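PDB 3ORR: N5-Carboxyaminoimidazole ribonucleotide synthetase from Staphylococcus aureus subsp. aureus, which catalyses the ATP-dependent conversion of 5-aminoimidazole ribonucleotide and bicarbonate to N5-carboxyaminoimidazole ribonucleotide in purine biosynthesis. Local coordinates for residues A[196-201]-A[211-216]. Numbering follows the deposited sequence.
Sequences SLTVTR and PLQENE
Ser-196 and Gln-213 form an antiparallel hydrogen-bonded pair in the beta hairpin of strands 191-201 and 207-218, neighbouring inner strands of the large antiparallel sheet; both segments belong to the ATP-grasp region. Two backbone bonds close the pair: Ser-196 N to Gln-213 O and, straighter at 171°, Gln-213 N to Ser-196 O, both 2.9 Å. The Ser-196 side chain shares a face with that of Gln-213; chi1 of 74° sets OG between the backbone N and the carbonyl carbon, where it donates to Gln-213 OE1 (2.9 Å) and receives a bond from Asn-215 ND2. Ser-278 OG also binds this hydroxyl, and Asn-215 lies close to His-217 and Glu-194, both probable ATP-binding residues.

On the other face, Leu-197 CD1 meets Leu-212 CD1 at 4.1 Å, the two side chains crossing at about a right angle; helix 234-247 packs on Leu-197, and its first residue, Thr-234, touches Leu-212. Thr-198, backbone-bonded to Phe-210, gives its N-H to a water (2.8 Å) that makes a weak bond to Pro-211 O, linking the strands where the second is interrupted. The bent Gln-213 chain carries its amide beside Thr-198, where NE2 is held by Tyr-281 OH and OE1 lies 3.2 Å from Thr-198 OG1.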
loop_
_atom_site.group_PDB
_atom_site.type_symbol
_atom_site.label_atom_id
_atom_site.label_comp_id
_atom_site.label_asym_id
_atom_site.label_seq_id
_atom_site.Cartn_x
_atom_site.Cartn_y
_atom_site.Cartn_z
ATOM N N SER A 196 9.534 20.993 -5.174
ATOM C CA SER A 196 8.296 20.654 -5.866
ATOM C C SER A 196 7.103 20.552 -4.917
ATOM O O SER A 196 7.243 20.230 -3.735
ATOM C CB SER A 196 8.446 19.363 -6.688
ATOM O OG SER A 196 8.471 18.189 -5.872
ATOM N N LEU A 197 5.926 20.827 -5.456
ATOM C CA LEU A 197 4.697 20.730 -4.704
ATOM C C LEU A 197 3.747 19.744 -5.414
ATOM O O LEU A 197 3.370 19.930 -6.560
ATOM C CB LEU A 197 4.067 22.110 -4.587
ATOM C CG LEU A 197 3.089 22.426 -3.500
ATOM C CD1 LEU A 197 3.600 21.985 -2.155
ATOM C CD2 LEU A 197 2.860 23.948 -3.482
ATOM N N THR A 198 3.408 18.674 -4.714
ATOM C CA THR A 198 2.486 17.673 -5.220
ATOM C C THR A 198 1.128 18.077 -4.673
ATOM O O THR A 198 1.017 18.467 -3.515
ATOM C CB THR A 198 2.889 16.283 -4.735
ATOM O OG1 THR A 198 4.058 15.861 -5.470
ATOM C CG2 THR A 198 1.734 15.330 -4.921
ATOM N N VAL A 199 0.110 18.010 -5.520
ATOM C CA VAL A 199 -1.169 18.622 -5.230
ATOM C C VAL A 199 -2.254 17.721 -5.780
ATOM O O VAL A 199 -2.052 17.062 -6.808
ATOM C CB VAL A 199 -1.273 20.035 -5.891
ATOM C CG1 VAL A 199 -2.583 20.722 -5.547
ATOM C CG2 VAL A 199 -0.089 20.910 -5.453
ATOM N N THR A 200 -3.399 17.682 -5.093
ATOM C CA THR A 200 -4.522 16.918 -5.622
ATOM C C THR A 200 -5.767 17.811 -5.630
ATOM O O THR A 200 -6.121 18.502 -4.626
ATOM C CB THR A 200 -4.847 15.645 -4.786
ATOM O OG1 THR A 200 -3.663 14.833 -4.624
ATOM C CG2 THR A 200 -5.863 14.825 -5.520
ATOM N N ARG A 201 -6.433 17.789 -6.764
ATOM C CA ARG A 201 -7.591 18.615 -6.937
ATOM C C ARG A 201 -8.765 17.703 -7.289
ATOM O O ARG A 201 -8.622 16.758 -8.107
ATOM C CB ARG A 201 -7.247 19.672 -8.014
ATOM C CG ARG A 201 -8.369 20.575 -8.422
ATOM C CD ARG A 201 -7.919 21.991 -8.882
ATOM N NE ARG A 201 -9.164 22.751 -8.914
ATOM C CZ ARG A 201 -10.134 22.564 -9.800
ATOM N NH1 ARG A 201 -9.968 21.693 -10.795
ATOM N NH2 ARG A 201 -11.245 23.297 -9.728
ATOM N N PRO A 211 3.365 17.840 1.519
ATOM C CA PRO A 211 4.517 18.585 2.038
ATOM C C PRO A 211 5.488 18.980 0.946
ATOM O O PRO A 211 5.841 18.157 0.093
ATOM C CB PRO A 211 5.179 17.607 3.023
ATOM C CG PRO A 211 4.012 16.620 3.404
ATOM C CD PRO A 211 3.184 16.532 2.182
ATOM N N LEU A 212 5.940 20.228 0.977
ATOM C CA LEU A 212 6.898 20.697 -0.000
ATOM C C LEU A 212 8.089 19.753 -0.029
ATOM O O LEU A 212 8.615 19.368 1.000
ATOM C CB LEU A 212 7.358 22.109 0.357
ATOM C CG LEU A 212 8.250 22.821 -0.655
ATOM C CD1 LEU A 212 7.531 23.034 -2.010
ATOM C CD2 LEU A 212 8.754 24.168 -0.017
ATOM N N GLN A 213 8.497 19.363 -1.223
ATOM C CA GLN A 213 9.554 18.379 -1.384
ATOM C C GLN A 213 10.836 19.067 -1.964
ATOM O O GLN A 213 10.754 19.974 -2.800
ATOM C CB GLN A 213 9.076 17.301 -2.333
ATOM C CG GLN A 213 7.840 16.534 -1.815
ATOM C CD GLN A 213 6.689 16.439 -2.836
ATOM O OE1 GLN A 213 6.849 16.682 -4.058
ATOM N NE2 GLN A 213 5.530 16.072 -2.338
ATOM N N GLU A 214 12.000 18.605 -1.534
ATOM C CA GLU A 214 13.282 19.128 -2.019
ATOM C C GLU A 214 13.969 18.090 -2.945
ATOM O O GLU A 214 14.292 16.986 -2.532
ATOM C CB GLU A 214 14.170 19.472 -0.818
ATOM C CG GLU A 214 15.573 19.938 -1.156
ATOM C CD GLU A 214 16.440 20.152 0.075
ATOM O OE1 GLU A 214 15.896 20.287 1.196
ATOM O OE2 GLU A 214 17.678 20.193 -0.093
ATOM N N ASN A 215 14.198 18.463 -4.192
ATOM C CA ASN A 215 14.663 17.533 -5.183
ATOM C C ASN A 215 16.100 17.721 -5.637
ATOM O O ASN A 215 16.507 18.839 -5.994
ATOM C CB ASN A 215 13.732 17.607 -6.374
ATOM C CG ASN A 215 12.323 17.252 -5.999
ATOM O OD1 ASN A 215 12.104 16.304 -5.247
ATOM N ND2 ASN A 215 11.355 18.020 -6.487
ATOM N N GLU A 216 16.877 16.642 -5.625
ATOM C CA GLU A 216 18.171 16.674 -6.293
ATOM C C GLU A 216 18.155 15.866 -7.593
ATOM O O GLU A 216 17.597 14.739 -7.641
ATOM C CB GLU A 216 19.310 16.209 -5.392
ATOM C CG GLU A 216 20.715 16.597 -5.967
ATOM C CD GLU A 216 21.877 16.288 -5.028
ATOM O OE1 GLU A 216 21.657 16.005 -3.821
ATOM O OE2 GLU A 216 23.025 16.325 -5.512
HETATM O O HOH W 1 4.121 18.918 -2.064
#